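Local coordinates for putative uncharacterized protein (Ustilago maydis, PDB 4GNX) that is a subunit of replication protein A, the heterotrimeric complex that binds single-stranded DNA, at residues L9-E21 with Y57-R69. Numbering follows the deposited sequence.
Sequences LRPVTIRQILNAE and YSVEDGTGQIEVR. With nucleotides of chain G.
Ile14 drives its side chain into the turn between strands 57-60 and 65-69, and Asp61 of that turn receives its backbone N-H. The bond from Ile14 N to Asp61 OD2 is 3.0 Å long and almost straight, at 177°. It meets the syn side of the carboxylate, somewhat out of its plane. The other oxygen, OD1, turns back to its own loop. Asp61 OD1 accepts from Thr63 N and Thr63 OG1, each at 2.8 Å, and the first of these makes an Asx turn. Thr63 OG1 in turn accepts from Arg15 N at 3.1 Å. Two backbone N-H groups in the first turn of helix 14-19 are thus taken up by side chains of the loop. At the N-cap, Thr13 forms a capping box with Gln16.

These strands belong to the OB-fold barrel, and helix 14-19 lies across strand 65-69 at 83°. The apolar part is close-packed. Ile14 CD1 rests on Val59 CG1 at 3.9 Å, while Ile14 CG2, anti to the backbone N, reaches Gly64 C at 3.6 Å. One turn on, Ile17 CG2 meets Ile66 CD1 at 3.9 Å, the two side chains crossing at about a right angle.

The side with Leu18 and Gln65 is looser and partly exposed. Leu18 CD1 comes no nearer than 4.3 Å to Gly64 CA. Here the bent chain of Arg15 brings NH1, at the guanidinium edge, up to Thr63 O, but the modelled bond is too short to be trusted in detail. Leu18 CD1 lies over one face of the guanidinium, toward its rim. Arg15 also has a long, weak ion pair with Asp112 of a neighbouring subunit.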
# COMPACT_ATOMS: atom_id res chain seq x y z
N LEU B 9 -4.06 9.97 13.13
CA LEU B 9 -3.23 9.04 13.85
C LEU B 9 -1.95 8.80 13.05
O LEU B 9 -1.91 7.99 12.13
CB LEU B 9 -3.96 7.71 14.08
CG LEU B 9 -3.08 6.60 14.68
CD1 LEU B 9 -2.73 6.93 16.12
CD2 LEU B 9 -3.70 5.21 14.54
N ARG B 10 -0.90 9.49 13.46
CA ARG B 10 0.32 9.58 12.67
C ARG B 10 1.40 8.58 13.05
O ARG B 10 1.85 8.53 14.19
CB ARG B 10 0.86 11.01 12.69
CG ARG B 10 -0.18 12.00 12.20
CD ARG B 10 0.34 13.43 12.21
NE ARG B 10 1.68 13.52 11.65
CZ ARG B 10 2.37 14.65 11.51
NH1 ARG B 10 1.85 15.81 11.88
NH2 ARG B 10 3.59 14.60 11.00
N PRO B 11 1.82 7.76 12.09
CA PRO B 11 2.92 6.88 12.41
C PRO B 11 4.24 7.71 12.43
O PRO B 11 4.51 8.49 11.52
CB PRO B 11 2.88 5.87 11.26
CG PRO B 11 2.41 6.68 10.08
CD PRO B 11 1.45 7.69 10.65
N VAL B 12 5.04 7.54 13.48
CA VAL B 12 6.18 8.39 13.71
C VAL B 12 7.27 7.60 14.36
O VAL B 12 7.01 6.57 14.98
CB VAL B 12 5.87 9.57 14.65
CG1 VAL B 12 4.95 10.61 13.99
CG2 VAL B 12 5.31 9.08 15.98
N THR B 13 8.50 8.10 14.22
CA THR B 13 9.64 7.55 14.95
C THR B 13 9.87 8.41 16.16
O THR B 13 9.49 9.58 16.20
CB THR B 13 10.93 7.64 14.13
OG1 THR B 13 11.25 9.04 13.93
CG2 THR B 13 10.80 6.87 12.79
N ILE B 14 10.52 7.84 17.16
CA ILE B 14 10.78 8.59 18.35
C ILE B 14 11.55 9.85 17.99
O ILE B 14 11.29 10.92 18.59
CB ILE B 14 11.49 7.73 19.40
CG1 ILE B 14 10.50 6.63 19.87
CG2 ILE B 14 11.99 8.61 20.55
CD1 ILE B 14 11.10 5.57 20.77
N ARG B 15 12.45 9.76 17.00
CA ARG B 15 13.21 10.94 16.57
C ARG B 15 12.33 12.10 16.12
O ARG B 15 12.60 13.28 16.49
CB ARG B 15 14.14 10.61 15.43
CG ARG B 15 15.21 11.66 15.21
CD ARG B 15 16.43 11.26 16.02
NE ARG B 15 16.64 12.09 17.20
CZ ARG B 15 17.34 11.74 18.27
NH1 ARG B 15 17.90 10.54 18.37
NH2 ARG B 15 17.46 12.61 19.26
N GLN B 16 11.31 11.78 15.32
CA GLN B 16 10.34 12.79 14.88
C GLN B 16 9.60 13.35 16.07
O GLN B 16 9.44 14.57 16.18
CB GLN B 16 9.35 12.24 13.89
CG GLN B 16 9.87 12.03 12.47
CD GLN B 16 8.89 11.22 11.65
OE1 GLN B 16 8.47 10.10 12.05
NE2 GLN B 16 8.48 11.77 10.51
N ILE B 17 9.18 12.48 16.99
CA ILE B 17 8.61 12.99 18.23
C ILE B 17 9.56 14.02 18.85
O ILE B 17 9.14 15.12 19.16
CB ILE B 17 8.25 11.88 19.22
CG1 ILE B 17 7.26 10.91 18.56
CG2 ILE B 17 7.65 12.47 20.47
CD1 ILE B 17 7.04 9.65 19.34
N LEU B 18 10.83 13.67 18.98
CA LEU B 18 11.82 14.56 19.57
C LEU B 18 12.10 15.84 18.77
O LEU B 18 12.55 16.85 19.33
CB LEU B 18 13.13 13.81 19.83
CG LEU B 18 13.10 12.66 20.85
CD1 LEU B 18 14.39 11.86 20.83
CD2 LEU B 18 12.79 13.13 22.26
N ASN B 19 11.88 15.79 17.46
CA ASN B 19 12.15 16.97 16.66
C ASN B 19 10.95 17.81 16.39
O ASN B 19 11.06 18.84 15.74
CB ASN B 19 12.80 16.58 15.34
CG ASN B 19 14.22 16.16 15.52
OD1 ASN B 19 14.92 16.66 16.40
ND2 ASN B 19 14.66 15.23 14.70
N ALA B 20 9.79 17.38 16.89
CA ALA B 20 8.56 18.14 16.73
C ALA B 20 8.70 19.49 17.42
O ALA B 20 9.33 19.60 18.47
CB ALA B 20 7.38 17.37 17.27
N GLU B 21 8.15 20.53 16.81
CA GLU B 21 8.32 21.86 17.33
C GLU B 21 7.11 22.18 18.15
O GLU B 21 5.98 21.83 17.79
CB GLU B 21 8.53 22.88 16.20
CG GLU B 21 9.85 22.68 15.46
CD GLU B 21 10.12 23.68 14.33
OE1 GLU B 21 10.07 24.92 14.58
OE2 GLU B 21 10.43 23.23 13.19
N TYR B 57 7.09 3.37 31.25
CA TYR B 57 8.01 2.54 30.46
C TYR B 57 9.05 3.43 29.83
O TYR B 57 8.73 4.52 29.35
CB TYR B 57 7.27 1.83 29.33
CG TYR B 57 6.11 1.00 29.80
CD1 TYR B 57 4.83 1.55 29.85
CD2 TYR B 57 6.29 -0.32 30.23
CE1 TYR B 57 3.74 0.81 30.29
CE2 TYR B 57 5.21 -1.08 30.67
CZ TYR B 57 3.93 -0.52 30.71
OH TYR B 57 2.84 -1.24 31.13
N SER B 58 10.29 2.97 29.82
CA SER B 58 11.31 3.64 29.05
C SER B 58 11.38 2.90 27.77
O SER B 58 11.46 1.68 27.74
CB SER B 58 12.66 3.60 29.73
OG SER B 58 13.61 4.18 28.86
N VAL B 59 11.33 3.63 26.68
CA VAL B 59 11.08 3.00 25.42
C VAL B 59 12.01 3.57 24.34
O VAL B 59 12.31 4.77 24.30
CB VAL B 59 9.59 3.14 25.10
CG1 VAL B 59 9.33 3.76 23.72
CG2 VAL B 59 8.87 1.82 25.33
N GLU B 60 12.47 2.68 23.48
CA GLU B 60 13.55 2.98 22.56
C GLU B 60 13.39 2.16 21.25
O GLU B 60 13.11 0.95 21.31
CB GLU B 60 14.88 2.69 23.28
CG GLU B 60 16.11 2.63 22.39
CD GLU B 60 16.36 1.24 21.87
OE1 GLU B 60 16.35 0.29 22.70
OE2 GLU B 60 16.57 1.08 20.63
N ASP B 61 13.54 2.83 20.10
CA ASP B 61 13.35 2.24 18.76
C ASP B 61 14.55 2.47 17.83
O ASP B 61 14.38 2.64 16.62
CB ASP B 61 12.13 2.86 18.10
CG ASP B 61 12.34 4.34 17.70
OD1 ASP B 61 13.42 4.91 18.02
OD2 ASP B 61 11.44 4.95 17.05
N GLY B 62 15.76 2.53 18.38
CA GLY B 62 16.94 2.71 17.57
C GLY B 62 17.12 4.11 17.02
O GLY B 62 18.15 4.41 16.40
N THR B 63 16.12 4.98 17.23
CA THR B 63 16.24 6.34 16.72
C THR B 63 16.30 7.40 17.82
O THR B 63 16.73 8.53 17.59
CB THR B 63 15.12 6.67 15.70
OG1 THR B 63 13.95 7.16 16.38
CG2 THR B 63 14.79 5.47 14.85
N GLY B 64 15.84 7.01 19.01
CA GLY B 64 15.88 7.85 20.21
C GLY B 64 15.13 7.12 21.31
O GLY B 64 14.62 6.03 21.07
N GLN B 65 15.05 7.72 22.50
CA GLN B 65 14.39 7.12 23.65
C GLN B 65 13.33 8.07 24.22
O GLN B 65 13.51 9.27 24.23
CB GLN B 65 15.46 6.78 24.69
CG GLN B 65 14.97 6.28 26.04
CD GLN B 65 14.47 7.39 26.94
OE1 GLN B 65 13.64 7.16 27.83
NE2 GLN B 65 14.96 8.62 26.72
N ILE B 66 12.21 7.53 24.68
CA ILE B 66 11.19 8.37 25.28
C ILE B 66 10.43 7.61 26.34
O ILE B 66 10.44 6.38 26.33
CB ILE B 66 10.24 8.99 24.24
CG1 ILE B 66 9.45 10.13 24.87
CG2 ILE B 66 9.33 7.92 23.65
CD1 ILE B 66 8.78 11.02 23.86
N GLU B 67 9.81 8.35 27.28
CA GLU B 67 8.94 7.78 28.29
C GLU B 67 7.54 7.71 27.76
O GLU B 67 7.05 8.67 27.18
CB GLU B 67 8.91 8.62 29.55
CG GLU B 67 9.69 8.03 30.70
CD GLU B 67 11.11 8.55 30.75
OE1 GLU B 67 11.32 9.69 31.27
OE2 GLU B 67 12.03 7.83 30.27
N VAL B 68 6.91 6.56 27.97
CA VAL B 68 5.47 6.46 27.78
C VAL B 68 4.79 5.99 29.07
O VAL B 68 5.10 4.92 29.60
CB VAL B 68 5.08 5.63 26.52
CG1 VAL B 68 6.26 4.81 26.00
CG2 VAL B 68 3.82 4.80 26.76
N ARG B 69 3.91 6.82 29.60
CA ARG B 69 3.19 6.42 30.78
C ARG B 69 1.74 6.16 30.45
O ARG B 69 1.11 6.94 29.73
CB ARG B 69 3.35 7.41 31.93
CG ARG B 69 3.15 8.86 31.57
CD ARG B 69 3.41 9.73 32.80
NE ARG B 69 4.77 9.57 33.33
CZ ARG B 69 5.85 10.11 32.77
NH1 ARG B 69 5.76 10.84 31.67
NH2 ARG B 69 7.04 9.90 33.32
P DT G 25 3.74 12.05 40.62
OP1 DT G 25 2.79 10.91 40.52
OP2 DT G 25 4.54 12.24 41.86
O5' DT G 25 4.76 11.89 39.40
C5' DT G 25 6.08 12.47 39.41
C4' DT G 25 6.56 12.63 37.99
O4' DT G 25 5.47 13.15 37.19
C3' DT G 25 7.70 13.63 37.80
O3' DT G 25 8.97 12.95 37.81
C2' DT G 25 7.43 14.22 36.42
C1' DT G 25 6.03 13.75 36.04
N1 DT G 25 5.09 14.81 35.58
C2 DT G 25 4.17 14.49 34.61
O2 DT G 25 4.07 13.37 34.13
N3 DT G 25 3.35 15.53 34.23
C4 DT G 25 3.37 16.83 34.71
O4 DT G 25 2.58 17.65 34.27
C5 DT G 25 4.37 17.10 35.72
C7 DT G 25 4.46 18.47 36.30
C6 DT G 25 5.17 16.09 36.10